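Local coordinates for protein endoglucanase (Clostridium thermocellum, PDB 2E4T) that hydrolyses internal beta-1,4-glucosidic bonds in cellulose and probably xyloglucan, through the glycoside hydrolase family 44 domain of a longer multidomain enzyme, at residues Q32-T37 against A389-D394; A40-G45 against Y104-L109; D281-P286 against I357-Y362; N366-G371 against F479-S484; D376-F381 against A402-Y407. One frame throughout, in Å; residues are numbered along the deposited sequence.

Contact 1. Residues Q32-T37 against A389-D394; sequences QELDAT and ATFWGD. With ZN (zinc ion), chain B.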
# COMPACT_ATOMS: atom_id res chain seq x y z
N GLN A 32 -1.82 8.75 4.81
CA GLN A 32 -2.28 9.98 5.42
C GLN A 32 -3.27 9.67 6.54
O GLN A 32 -3.70 8.53 6.76
CB GLN A 32 -2.95 10.90 4.36
CG GLN A 32 -1.95 11.60 3.45
CD GLN A 32 -1.14 10.67 2.59
OE1 GLN A 32 -1.65 9.81 1.87
NE2 GLN A 32 0.20 10.85 2.64
N GLU A 33 -3.68 10.73 7.26
CA GLU A 33 -4.66 10.63 8.34
C GLU A 33 -6.05 10.71 7.71
O GLU A 33 -6.50 11.78 7.28
CB GLU A 33 -4.44 11.75 9.36
CG GLU A 33 -3.10 11.59 10.08
CD GLU A 33 -2.74 12.68 11.07
OE1 GLU A 33 -3.21 13.84 10.94
OE2 GLU A 33 -1.94 12.37 12.02
N LEU A 34 -6.73 9.56 7.64
CA LEU A 34 -8.02 9.44 6.97
C LEU A 34 -9.17 9.37 7.96
O LEU A 34 -9.05 8.92 9.09
CB LEU A 34 -8.07 8.18 6.12
CG LEU A 34 -7.10 8.11 4.94
CD1 LEU A 34 -7.38 6.83 4.13
CD2 LEU A 34 -7.19 9.34 4.06
N ASP A 35 -10.35 9.72 7.42
CA ASP A 35 -11.63 9.47 8.07
C ASP A 35 -12.09 8.04 7.73
O ASP A 35 -13.09 7.80 7.03
CB ASP A 35 -12.67 10.45 7.54
CG ASP A 35 -12.19 11.88 7.58
OD1 ASP A 35 -11.72 12.32 8.66
OD2 ASP A 35 -12.34 12.63 6.56
N ALA A 36 -11.29 7.09 8.18
CA ALA A 36 -11.58 5.67 7.94
C ALA A 36 -10.86 4.91 9.02
O ALA A 36 -9.82 5.35 9.56
CB ALA A 36 -11.07 5.21 6.59
N THR A 37 -11.39 3.73 9.34
CA THR A 37 -10.68 2.79 10.21
C THR A 37 -9.68 2.05 9.34
O THR A 37 -10.07 1.37 8.35
CB THR A 37 -11.71 1.82 10.83
OG1 THR A 37 -12.67 2.60 11.58
CG2 THR A 37 -11.04 0.78 11.69
N ALA A 389 -1.18 -2.88 2.16
CA ALA A 389 -1.40 -1.83 1.17
C ALA A 389 -1.77 -0.57 1.93
O ALA A 389 -2.44 -0.61 2.96
CB ALA A 389 -2.46 -2.24 0.15
N THR A 390 -1.32 0.56 1.35
CA THR A 390 -1.56 1.86 1.96
C THR A 390 -1.91 2.88 0.88
O THR A 390 -1.06 3.24 0.05
CB THR A 390 -0.32 2.31 2.86
OG1 THR A 390 0.90 2.03 2.20
CG2 THR A 390 -0.30 1.57 4.17
N PHE A 391 -3.17 3.32 0.90
CA PHE A 391 -3.65 4.35 -0.02
C PHE A 391 -2.86 5.65 0.18
O PHE A 391 -2.51 6.00 1.34
CB PHE A 391 -5.14 4.60 0.31
CG PHE A 391 -5.76 5.77 -0.42
CD1 PHE A 391 -6.02 5.72 -1.79
CD2 PHE A 391 -6.09 6.93 0.28
CE1 PHE A 391 -6.57 6.81 -2.44
CE2 PHE A 391 -6.66 8.01 -0.36
CZ PHE A 391 -6.89 7.95 -1.71
N TRP A 392 -2.59 6.39 -0.90
CA TRP A 392 -1.99 7.70 -0.82
C TRP A 392 -3.03 8.74 -1.24
O TRP A 392 -3.48 8.72 -2.39
CB TRP A 392 -0.72 7.82 -1.68
CG TRP A 392 -0.05 9.16 -1.49
CD1 TRP A 392 -0.42 10.37 -2.01
CD2 TRP A 392 1.07 9.45 -0.61
NE1 TRP A 392 0.39 11.40 -1.53
CE2 TRP A 392 1.30 10.85 -0.66
CE3 TRP A 392 1.88 8.67 0.20
CZ2 TRP A 392 2.31 11.47 0.11
CZ3 TRP A 392 2.90 9.30 0.97
CH2 TRP A 392 3.11 10.68 0.90
N GLY A 393 -3.39 9.60 -0.29
CA GLY A 393 -4.37 10.64 -0.54
C GLY A 393 -4.98 11.07 0.76
O GLY A 393 -4.89 10.39 1.78
N ASP A 394 -5.63 12.24 0.74
CA ASP A 394 -6.07 12.88 1.98
C ASP A 394 -7.54 12.58 2.33
O ASP A 394 -8.26 11.84 1.64
CB ASP A 394 -5.74 14.38 1.97
CG ASP A 394 -6.60 15.17 1.05
OD1 ASP A 394 -7.72 14.72 0.69
OD2 ASP A 394 -6.16 16.32 0.71
ZN ZN B . -12.78 12.15 4.72
O HOH W 1 -3.92 7.93 2.84
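On the rim of the TIM barrel where strands end, Q32 and L34 in the loop after strand 26-30 meet F391 to D394 at the exit of strand 388-391, its neighbour in the barrel wall. The Q32 amide does two jobs. Its OE1 accepts the N-H of G393, with G393 N 2.8 Å from OE1 and the donor tilted 34° from the carbonyl plane. Its NE2 lies over one face of the W392 indole, 3.4 Å from W392 CZ2 and offset toward the rim of the ring system, with the amide and ring planes 63° apart. A bend at chi2 (64°) turns the amide back toward G393 N and the W392 face, while Q32 CB packs 3.3 Å from G393 O. A water accepts from Q32 N and lies 2.8 Å from both F391 O and G393 O, knitting the two backbones together. L34 extends the contact toward the metal: L34 CD1 meets the F391 ring obliquely at F391 CD2, and L34 CD2 rests 3.4 Å from G393 O. W392 also touches Y285 and E359, while L34 also touches E401. Beyond L34, at the centre of an inverse gamma turn, D35 joins A395 and E401 in binding zinc, its OD2 standing 2.0 Å from the metal.

Contact 2. Residues A40-G45 against Y104-L109; sequences AKRFGG and YTLITL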
# COMPACT_ATOMS: atom_id res chain seq x y z
N ALA A 40 -3.22 -0.37 8.70
CA ALA A 40 -1.78 -0.16 8.60
C ALA A 40 -1.59 1.35 8.36
O ALA A 40 -2.41 2.01 7.74
CB ALA A 40 -1.14 -0.97 7.45
N LYS A 41 -0.45 1.85 8.89
CA LYS A 41 -0.02 3.22 8.63
C LYS A 41 1.41 3.19 8.13
O LYS A 41 2.29 2.60 8.77
CB LYS A 41 -0.11 4.08 9.90
CG LYS A 41 -1.51 4.52 10.25
CD LYS A 41 -2.23 5.35 9.17
CE LYS A 41 -1.50 6.58 8.69
NZ LYS A 41 -1.33 7.62 9.76
N ARG A 42 1.64 3.87 7.00
CA ARG A 42 2.99 4.02 6.43
C ARG A 42 3.45 5.46 6.57
O ARG A 42 2.74 6.39 6.17
CB ARG A 42 2.97 3.65 4.94
CG ARG A 42 4.28 3.99 4.22
CD ARG A 42 4.25 3.42 2.82
NE ARG A 42 5.42 3.69 2.01
CZ ARG A 42 5.52 4.63 1.08
NH1 ARG A 42 4.61 5.57 0.94
NH2 ARG A 42 6.60 4.55 0.26
N PHE A 43 4.68 5.59 7.15
CA PHE A 43 5.44 6.84 7.15
C PHE A 43 6.39 6.74 5.96
O PHE A 43 7.37 5.98 6.04
CB PHE A 43 6.19 6.95 8.48
CG PHE A 43 7.16 8.10 8.55
CD1 PHE A 43 6.69 9.42 8.74
CD2 PHE A 43 8.53 7.90 8.47
CE1 PHE A 43 7.57 10.50 8.81
CE2 PHE A 43 9.44 8.99 8.60
CZ PHE A 43 8.94 10.26 8.77
N GLY A 44 6.04 7.38 4.84
CA GLY A 44 6.80 7.17 3.63
C GLY A 44 6.53 8.29 2.65
O GLY A 44 5.88 9.29 2.97
N GLY A 45 7.02 8.11 1.42
CA GLY A 45 6.90 9.12 0.40
C GLY A 45 8.08 10.09 0.40
O GLY A 45 9.06 9.93 1.15
N TYR A 104 -0.33 -2.33 12.34
CA TYR A 104 0.90 -2.36 11.57
C TYR A 104 1.34 -0.93 11.31
O TYR A 104 0.62 -0.16 10.69
CB TYR A 104 0.72 -3.10 10.22
CG TYR A 104 2.01 -3.64 9.67
CD1 TYR A 104 2.24 -5.02 9.64
CD2 TYR A 104 3.04 -2.80 9.19
CE1 TYR A 104 3.45 -5.55 9.21
CE2 TYR A 104 4.24 -3.33 8.74
CZ TYR A 104 4.46 -4.69 8.78
OH TYR A 104 5.70 -5.16 8.41
N THR A 105 2.59 -0.59 11.74
CA THR A 105 3.24 0.64 11.37
C THR A 105 4.48 0.30 10.56
O THR A 105 5.29 -0.56 10.96
CB THR A 105 3.64 1.43 12.62
OG1 THR A 105 2.44 1.78 13.32
CG2 THR A 105 4.39 2.71 12.25
N LEU A 106 4.60 0.95 9.39
CA LEU A 106 5.71 0.81 8.47
C LEU A 106 6.46 2.15 8.42
O LEU A 106 5.88 3.17 8.06
CB LEU A 106 5.15 0.47 7.07
CG LEU A 106 6.15 0.48 5.92
CD1 LEU A 106 7.27 -0.53 6.16
CD2 LEU A 106 5.44 0.15 4.62
N ILE A 107 7.73 2.12 8.87
CA ILE A 107 8.54 3.34 8.94
C ILE A 107 9.62 3.30 7.86
O ILE A 107 10.43 2.37 7.81
CB ILE A 107 9.19 3.47 10.35
CG1 ILE A 107 8.12 3.61 11.43
CG2 ILE A 107 10.20 4.62 10.39
CD1 ILE A 107 7.12 4.74 11.25
N THR A 108 9.68 4.38 7.07
CA THR A 108 10.75 4.49 6.07
C THR A 108 12.05 4.90 6.74
O THR A 108 12.11 5.88 7.52
CB THR A 108 10.36 5.48 5.01
OG1 THR A 108 9.18 4.96 4.31
CG2 THR A 108 11.46 5.66 3.97
N LEU A 109 13.10 4.15 6.39
CA LEU A 109 14.48 4.47 6.74
C LEU A 109 15.17 5.07 5.50
O LEU A 109 14.73 4.94 4.37
CB LEU A 109 15.23 3.22 7.23
CG LEU A 109 14.58 2.55 8.46
CD1 LEU A 109 15.37 1.27 8.79
CD2 LEU A 109 14.54 3.50 9.65
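T108 grips F43 O twice: its hydroxyl OG1 donates at 2.7 Å, in the carbonyl plane and on a lone pair, while its backbone N donates to the same oxygen at 3.0 Å. With chi1 at -64°, OG1 sits beside the T108 backbone N, which brings both donors to one acceptor. Before this end the parallel strands 40-43 and 104-109 exchange regular backbone bonds: K41 N to Y104 O, L106 N to K41 O and F43 N to L106 O, each at 2.9 Å. Side chains then pack on both faces of the barrel wall. On one, R42 runs extended beside L106, both pointing the same way, with R42 CD 3.9 Å from L106 CD2, and A40 CB meets Y104 CB. On the other, the I107 CD1 methyl touches F43 CB at 3.7 Å, and F43 continues onto V89 and V90 of helix 88-99. The far end of R42 has G44 CA 3.8 Å above the guanidinium plane, over its centre. That buried guanidinium pairs with E359 in a salt bridge and bonds N31 and N185, consistent with a charge largely balanced by E359 and an orientation set by several partners.

Contact 3. Residues D281-P286 against I357-Y362; sequences DVHWYP and ITEYDY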
# COMPACT_ATOMS: atom_id res chain seq x y z
N ASP A 281 7.88 -4.35 -2.40
CA ASP A 281 7.07 -3.14 -2.14
C ASP A 281 7.10 -2.27 -3.38
O ASP A 281 8.20 -1.87 -3.84
CB ASP A 281 7.82 -2.41 -0.96
CG ASP A 281 7.27 -1.06 -0.61
OD1 ASP A 281 6.58 -0.45 -1.45
OD2 ASP A 281 7.53 -0.65 0.56
N VAL A 282 5.92 -2.01 -3.96
CA VAL A 282 5.84 -1.18 -5.13
C VAL A 282 4.69 -0.15 -4.95
O VAL A 282 3.77 -0.33 -4.13
CB VAL A 282 5.61 -1.97 -6.43
CG1 VAL A 282 6.79 -2.91 -6.71
CG2 VAL A 282 4.27 -2.76 -6.37
N HIS A 283 4.78 0.91 -5.76
CA HIS A 283 3.73 1.92 -5.86
C HIS A 283 3.04 1.71 -7.20
O HIS A 283 3.69 1.48 -8.23
CB HIS A 283 4.31 3.32 -5.81
CG HIS A 283 5.05 3.59 -4.55
ND1 HIS A 283 5.09 2.84 -3.41
CD2 HIS A 283 5.84 4.68 -4.30
CE1 HIS A 283 5.87 3.48 -2.50
NE2 HIS A 283 6.34 4.60 -3.04
N TRP A 284 1.69 1.80 -7.20
CA TRP A 284 0.90 1.55 -8.39
C TRP A 284 -0.19 2.63 -8.48
O TRP A 284 -1.25 2.52 -7.87
CB TRP A 284 0.26 0.14 -8.39
CG TRP A 284 -0.57 -0.18 -9.56
CD1 TRP A 284 -1.95 -0.15 -9.63
CD2 TRP A 284 -0.12 -0.63 -10.87
NE1 TRP A 284 -2.36 -0.58 -10.90
CE2 TRP A 284 -1.27 -0.89 -11.66
CE3 TRP A 284 1.13 -0.89 -11.43
CZ2 TRP A 284 -1.18 -1.37 -12.99
CZ3 TRP A 284 1.20 -1.37 -12.75
CH2 TRP A 284 0.03 -1.60 -13.49
N TYR A 285 0.12 3.68 -9.25
CA TYR A 285 -0.88 4.67 -9.62
C TYR A 285 -1.34 4.29 -10.99
O TYR A 285 -0.55 4.30 -11.95
CB TYR A 285 -0.30 6.08 -9.60
CG TYR A 285 0.03 6.53 -8.18
CD1 TYR A 285 -0.95 7.05 -7.36
CD2 TYR A 285 1.33 6.45 -7.69
CE1 TYR A 285 -0.64 7.48 -6.08
CE2 TYR A 285 1.66 6.87 -6.42
CZ TYR A 285 0.66 7.43 -5.60
OH TYR A 285 0.93 7.96 -4.38
N PRO A 286 -2.62 3.87 -11.16
CA PRO A 286 -3.07 3.38 -12.46
C PRO A 286 -2.78 4.38 -13.56
O PRO A 286 -3.07 5.58 -13.39
CB PRO A 286 -4.58 3.17 -12.26
CG PRO A 286 -4.67 2.92 -10.84
CD PRO A 286 -3.67 3.76 -10.13
N ILE A 357 1.58 -3.02 -1.74
CA ILE A 357 1.31 -1.88 -2.63
C ILE A 357 1.24 -0.67 -1.70
O ILE A 357 0.20 -0.39 -1.09
CB ILE A 357 0.02 -2.06 -3.45
CG1 ILE A 357 -0.07 -3.46 -4.08
CG2 ILE A 357 -0.07 -0.93 -4.44
CD1 ILE A 357 1.03 -3.83 -5.05
N THR A 358 2.39 0.02 -1.54
CA THR A 358 2.52 0.99 -0.46
C THR A 358 2.10 2.43 -0.86
O THR A 358 2.00 3.29 0.04
CB THR A 358 3.92 0.99 0.14
OG1 THR A 358 4.86 1.32 -0.87
CG2 THR A 358 4.19 -0.32 0.87
N GLU A 359 1.80 2.65 -2.13
CA GLU A 359 1.08 3.84 -2.55
C GLU A 359 0.22 3.41 -3.74
O GLU A 359 0.68 2.66 -4.62
CB GLU A 359 1.95 5.01 -3.03
CG GLU A 359 2.85 5.56 -1.95
CD GLU A 359 3.70 6.75 -2.37
OE1 GLU A 359 3.36 7.43 -3.37
OE2 GLU A 359 4.69 7.03 -1.63
N TYR A 360 -1.01 3.92 -3.80
CA TYR A 360 -1.88 3.76 -4.94
C TYR A 360 -3.02 4.78 -4.74
O TYR A 360 -3.28 5.27 -3.61
CB TYR A 360 -2.47 2.33 -5.05
CG TYR A 360 -3.38 1.95 -3.89
CD1 TYR A 360 -4.74 2.16 -3.99
CD2 TYR A 360 -2.87 1.43 -2.71
CE1 TYR A 360 -5.61 1.89 -2.96
CE2 TYR A 360 -3.73 1.13 -1.64
CZ TYR A 360 -5.08 1.37 -1.77
OH TYR A 360 -5.97 1.13 -0.75
N ASP A 361 -3.73 5.07 -5.84
CA ASP A 361 -4.91 5.96 -5.83
C ASP A 361 -5.57 5.77 -7.17
O ASP A 361 -4.97 6.05 -8.20
CB ASP A 361 -4.46 7.40 -5.63
CG ASP A 361 -5.60 8.42 -5.74
OD1 ASP A 361 -6.78 8.04 -5.68
OD2 ASP A 361 -5.27 9.66 -5.84
N TYR A 362 -6.85 5.30 -7.15
CA TYR A 362 -7.62 5.11 -8.37
C TYR A 362 -8.38 6.38 -8.79
O TYR A 362 -9.09 6.35 -9.82
CB TYR A 362 -8.53 3.88 -8.25
CG TYR A 362 -7.77 2.61 -8.52
CD1 TYR A 362 -6.74 2.17 -7.66
CD2 TYR A 362 -7.98 1.89 -9.70
CE1 TYR A 362 -5.92 1.10 -7.98
CE2 TYR A 362 -7.21 0.80 -10.02
CZ TYR A 362 -6.15 0.43 -9.18
OH TYR A 362 -5.30 -0.63 -9.46
O HOH W 2 -5.20 -1.13 -12.08
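Two adjacent parallel strands of the TIM barrel, 279-284 and 354-360, bring H283 and Y285 against E359 at the ends where the chain leaves the barrel wall. The E359 chain crosses one face of the imidazole: CG stands 3.6 Å from the H283 ring centroid, only 6° off the normal, and the carboxylate plane is 19° from that of the ring, so the two flat groups stack. Running extended beyond CG, the chain lays the carboxylate along the imidazole face. The Y285 hydroxyl donates to E359 OE1 at 2.7 Å, on the anti side and 25° out of the carboxylate plane. H283 NE2 bonds N185, so the imidazole is held from outside too. Backbone bonds pair the strands, T358 N to V282 O and, at 2.9 Å, W284 N to E359 O, while V282 CG2 and I357 CD1 pack side by side at 3.7 Å. Past the strands, a water bridges W284 NE1 (3.1 Å) and Y362 OH (2.7 Å), and P286, deposited in two conformers, probably lies over the Y362 ring face. W284 O is buried with no polar partner; Y360 CA, 3.2 Å away, offers it a CA-H...O contact. Polar side chains gathered at the C-terminal ends of parallel strands are characteristic of TIM-barrel glycoside hydrolases, whose active sites open there.

Contact 4. Residues N366-G371 against F479-S484; sequences NHITGG and FDRGSS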
# COMPACT_ATOMS: atom_id res chain seq x y z
N ASN A 366 -13.75 11.53 -4.28
CA ASN A 366 -14.97 12.19 -3.82
C ASN A 366 -16.18 11.86 -4.72
O ASN A 366 -17.21 12.53 -4.66
CB ASN A 366 -14.78 13.69 -3.70
CG ASN A 366 -14.48 14.32 -5.05
OD1 ASN A 366 -14.21 13.65 -6.02
ND2 ASN A 366 -14.62 15.63 -5.11
N HIS A 367 -16.07 10.76 -5.49
CA HIS A 367 -17.10 10.33 -6.42
C HIS A 367 -17.43 8.86 -6.14
O HIS A 367 -16.54 8.06 -5.77
CB HIS A 367 -16.59 10.46 -7.88
CG HIS A 367 -17.63 10.27 -8.93
ND1 HIS A 367 -17.81 9.08 -9.63
CD2 HIS A 367 -18.51 11.17 -9.41
CE1 HIS A 367 -18.81 9.28 -10.48
NE2 HIS A 367 -19.25 10.54 -10.38
N ILE A 368 -18.67 8.46 -6.44
CA ILE A 368 -19.06 7.08 -6.20
C ILE A 368 -18.09 6.11 -6.90
O ILE A 368 -17.79 5.03 -6.31
CB ILE A 368 -20.52 6.82 -6.66
CG1 ILE A 368 -20.98 5.39 -6.34
CG2 ILE A 368 -20.72 7.10 -8.15
CD1 ILE A 368 -20.86 4.96 -4.89
N THR A 369 -17.60 6.43 -8.09
CA THR A 369 -16.73 5.47 -8.78
C THR A 369 -15.37 5.32 -8.08
O THR A 369 -14.75 4.24 -8.20
CB THR A 369 -16.57 5.80 -10.26
OG1 THR A 369 -15.93 7.09 -10.44
CG2 THR A 369 -17.86 5.70 -11.00
N GLY A 370 -14.89 6.34 -7.38
CA GLY A 370 -13.70 6.16 -6.58
C GLY A 370 -13.94 5.24 -5.41
O GLY A 370 -13.04 4.47 -5.00
N GLY A 371 -15.15 5.26 -4.84
CA GLY A 371 -15.48 4.35 -3.74
C GLY A 371 -15.66 2.91 -4.20
O GLY A 371 -15.19 1.97 -3.53
N PHE A 479 -23.11 1.87 0.53
CA PHE A 479 -23.01 3.27 0.13
C PHE A 479 -23.31 3.37 -1.37
O PHE A 479 -23.33 2.39 -2.12
CB PHE A 479 -21.66 3.92 0.49
CG PHE A 479 -20.45 3.33 -0.21
CD1 PHE A 479 -20.09 3.74 -1.49
CD2 PHE A 479 -19.63 2.39 0.43
CE1 PHE A 479 -18.95 3.26 -2.10
CE2 PHE A 479 -18.48 1.92 -0.17
CZ PHE A 479 -18.11 2.36 -1.44
N ASP A 480 -23.63 4.62 -1.80
CA ASP A 480 -24.15 4.83 -3.14
C ASP A 480 -24.00 6.34 -3.45
O ASP A 480 -23.39 7.08 -2.67
CB ASP A 480 -25.58 4.30 -3.29
CG ASP A 480 -26.49 4.90 -2.23
OD1 ASP A 480 -26.32 6.10 -1.86
OD2 ASP A 480 -27.42 4.16 -1.80
N ARG A 481 -24.57 6.79 -4.56
CA ARG A 481 -24.46 8.23 -4.92
C ARG A 481 -25.15 9.12 -3.93
O ARG A 481 -24.81 10.32 -3.83
CB ARG A 481 -24.97 8.47 -6.33
CG ARG A 481 -23.94 8.07 -7.34
CD ARG A 481 -24.44 8.07 -8.73
NE ARG A 481 -25.44 7.03 -8.94
CZ ARG A 481 -26.03 6.78 -10.10
NH1 ARG A 481 -25.72 7.54 -11.17
NH2 ARG A 481 -26.94 5.82 -10.20
N GLY A 482 -26.16 8.63 -3.25
CA GLY A 482 -26.86 9.47 -2.27
C GLY A 482 -25.98 9.90 -1.12
O GLY A 482 -26.14 11.00 -0.55
N SER A 483 -25.06 9.03 -0.67
CA SER A 483 -24.17 9.37 0.42
C SER A 483 -23.00 8.41 0.45
O SER A 483 -23.17 7.18 0.27
CB SER A 483 -24.91 9.26 1.74
OG SER A 483 -24.09 9.62 2.84
N SER A 484 -21.82 8.91 0.81
CA SER A 484 -20.69 8.06 1.17
C SER A 484 -20.80 7.51 2.59
O SER A 484 -20.00 6.64 2.94
CB SER A 484 -19.38 8.81 0.95
OG SER A 484 -19.35 10.05 1.64
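The F479 ring, on strand 474-480 of the nine-stranded beta domain, is approached at its edge by helix 368-384 of the TIM barrel: the I368 CD1 methyl is 3.7 Å from F479 CD1, and G371 O is 3.6 Å from F479 CZ. G371 has no side chain, which lets the phenyl edge come up to the helix backbone. F479 points this way because chi1 (64°) sets CG between its backbone N and carbonyl carbon. I368 is the hub of the contact. Its CD1 also reaches D480 C, and its CG2 lies 3.5 Å from R481 CG, the aliphatic start of the arginine crossing obliquely. R481 is the second residue of the type I turn D480-S483, in which D480 OD1 makes weak bonds to G482 N and S483 N. One residue before I368, H367 caps the helix: T369 N donates to H367 ND1 at 3.1 Å. Helix 398-408 lies alongside, its Y399 touching I368 and its A402 touching F479, while strand 508-514 backs F479 through A509 and helix 304-312 lies against T369.

Contact 5. Residues D376-F381 against A402-Y407; sequences DVLGIF and AGINLY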
# COMPACT_ATOMS: atom_id res chain seq x y z
N ASP A 376 -13.30 -2.45 -4.80
CA ASP A 376 -12.92 -3.54 -5.70
C ASP A 376 -11.43 -3.88 -5.46
O ASP A 376 -11.05 -5.07 -5.32
CB ASP A 376 -13.16 -3.09 -7.14
CG ASP A 376 -13.34 -4.22 -8.13
OD1 ASP A 376 -13.81 -5.31 -7.72
OD2 ASP A 376 -12.94 -4.02 -9.32
N VAL A 377 -10.57 -2.85 -5.45
CA VAL A 377 -9.14 -3.02 -5.22
C VAL A 377 -8.89 -3.76 -3.91
O VAL A 377 -8.03 -4.67 -3.84
CB VAL A 377 -8.45 -1.63 -5.27
CG1 VAL A 377 -7.02 -1.68 -4.75
CG2 VAL A 377 -8.50 -1.12 -6.69
N LEU A 378 -9.57 -3.34 -2.83
CA LEU A 378 -9.35 -4.03 -1.55
C LEU A 378 -9.78 -5.51 -1.61
O LEU A 378 -9.14 -6.38 -0.99
CB LEU A 378 -10.07 -3.31 -0.43
CG LEU A 378 -9.54 -1.92 -0.15
CD1 LEU A 378 -10.48 -1.22 0.87
CD2 LEU A 378 -8.10 -1.93 0.34
N GLY A 379 -10.88 -5.78 -2.34
CA GLY A 379 -11.30 -7.17 -2.53
C GLY A 379 -10.21 -7.98 -3.26
O GLY A 379 -9.90 -9.13 -2.88
N ILE A 380 -9.65 -7.38 -4.32
CA ILE A 380 -8.60 -8.01 -5.09
C ILE A 380 -7.35 -8.24 -4.24
O ILE A 380 -6.74 -9.33 -4.28
CB ILE A 380 -8.30 -7.11 -6.33
CG1 ILE A 380 -9.49 -7.13 -7.28
CG2 ILE A 380 -7.01 -7.53 -7.01
CD1 ILE A 380 -9.55 -5.90 -8.17
N PHE A 381 -6.92 -7.22 -3.51
CA PHE A 381 -5.74 -7.38 -2.66
C PHE A 381 -5.93 -8.57 -1.73
O PHE A 381 -5.00 -9.37 -1.49
CB PHE A 381 -5.47 -6.12 -1.85
CG PHE A 381 -4.95 -4.92 -2.63
CD1 PHE A 381 -4.47 -5.02 -3.93
CD2 PHE A 381 -4.88 -3.70 -2.00
CE1 PHE A 381 -3.96 -3.89 -4.61
CE2 PHE A 381 -4.37 -2.57 -2.68
CZ PHE A 381 -3.89 -2.69 -3.94
N ALA A 402 -15.09 5.52 2.38
CA ALA A 402 -16.22 4.60 2.51
C ALA A 402 -15.80 3.21 2.00
O ALA A 402 -16.21 2.19 2.57
CB ALA A 402 -17.41 5.11 1.73
N GLY A 403 -15.05 3.16 0.89
CA GLY A 403 -14.60 1.87 0.35
C GLY A 403 -13.76 1.09 1.37
O GLY A 403 -13.88 -0.14 1.48
N ILE A 404 -12.91 1.82 2.11
CA ILE A 404 -12.11 1.19 3.17
C ILE A 404 -13.04 0.72 4.32
O ILE A 404 -12.96 -0.44 4.76
CB ILE A 404 -11.02 2.16 3.69
CG1 ILE A 404 -10.02 2.46 2.58
CG2 ILE A 404 -10.35 1.59 4.92
CD1 ILE A 404 -9.10 3.65 2.87
N ASN A 405 -13.88 1.64 4.84
CA ASN A 405 -14.74 1.27 5.98
C ASN A 405 -15.70 0.14 5.63
O ASN A 405 -16.14 -0.59 6.54
CB ASN A 405 -15.53 2.49 6.48
CG ASN A 405 -14.69 3.38 7.37
OD1 ASN A 405 -13.72 2.98 7.99
ND2 ASN A 405 -15.15 4.66 7.46
N LEU A 406 -16.07 -0.03 4.36
CA LEU A 406 -16.95 -1.14 4.00
C LEU A 406 -16.30 -2.48 4.43
O LEU A 406 -17.02 -3.44 4.75
CB LEU A 406 -17.24 -1.11 2.52
CG LEU A 406 -18.43 -1.97 2.08
CD1 LEU A 406 -19.75 -1.48 2.62
CD2 LEU A 406 -18.45 -2.08 0.54
N TYR A 407 -14.96 -2.53 4.40
CA TYR A 407 -14.23 -3.70 4.87
C TYR A 407 -13.88 -3.63 6.34
O TYR A 407 -13.92 -4.67 7.02
CB TYR A 407 -12.92 -3.89 4.08
CG TYR A 407 -13.16 -4.35 2.66
CD1 TYR A 407 -13.00 -5.72 2.33
CD2 TYR A 407 -13.52 -3.45 1.66
CE1 TYR A 407 -13.20 -6.17 1.05
CE2 TYR A 407 -13.75 -3.88 0.36
CZ TYR A 407 -13.57 -5.25 0.03
OH TYR A 407 -13.80 -5.73 -1.24
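L378 and Y407 pack two helices of the TIM barrel's outer helical layer, 368-384 and 398-408, which follow one another in the chain on either side of strand 388-391. Their short segments run at 44° with axes 9.7 Å apart, a distance bridged by L378 and Y407. L378 CB lies over one face of the Y407 ring, 4.0 Å from its centroid and 20° off the normal, a CH-pi contact offset toward the rim. The rest of the leucine reaches for the other helix: with CG beside its own backbone N and the chain extended beyond it, CD1 comes 3.7 Å from I404 CA and 4.1 Å from I404 CG1. G379, without a side chain, admits the Y407 hydroxyl to its backbone; OH is 3.1 Å from G379 N but bonds A375 O instead, a turn earlier on the same helix. That bond and the leucine help to set the tyrosine's place. Further out, F417 meets the Y407 ring edge-to-face, the Y28 ring meets it at a shallow angle, and I449 and Y435 of the nine-stranded sheet pack on it, joining the helix pair to the beta domain. Y407 N bonds I404 O rather than G403 O; buried without a polar partner, G403 O lies at the Y407 ring edge, with L378 CD1 3.6 Å away.

How the contacts relate
From the N terminus, contact 1 opens at 32-37 and closes only at 389-394, bringing the first barrel strand beside the last. Contacts 2 and 3 nest within that long loop, one after the other, pairing strands of the same parallel sheet; across the barrel interior they join through the R42-E359 salt bridge. Contact 4 opens inside the loop of contact 1 and closes beyond it, so the two cross, and it ties helix 368-384 to the nine-stranded beta domain. Contact 5 nests inside contact 4, shares its helix, and also crosses contact 1, where N405 bonds T37 of the loop that carries the zinc ligand D35.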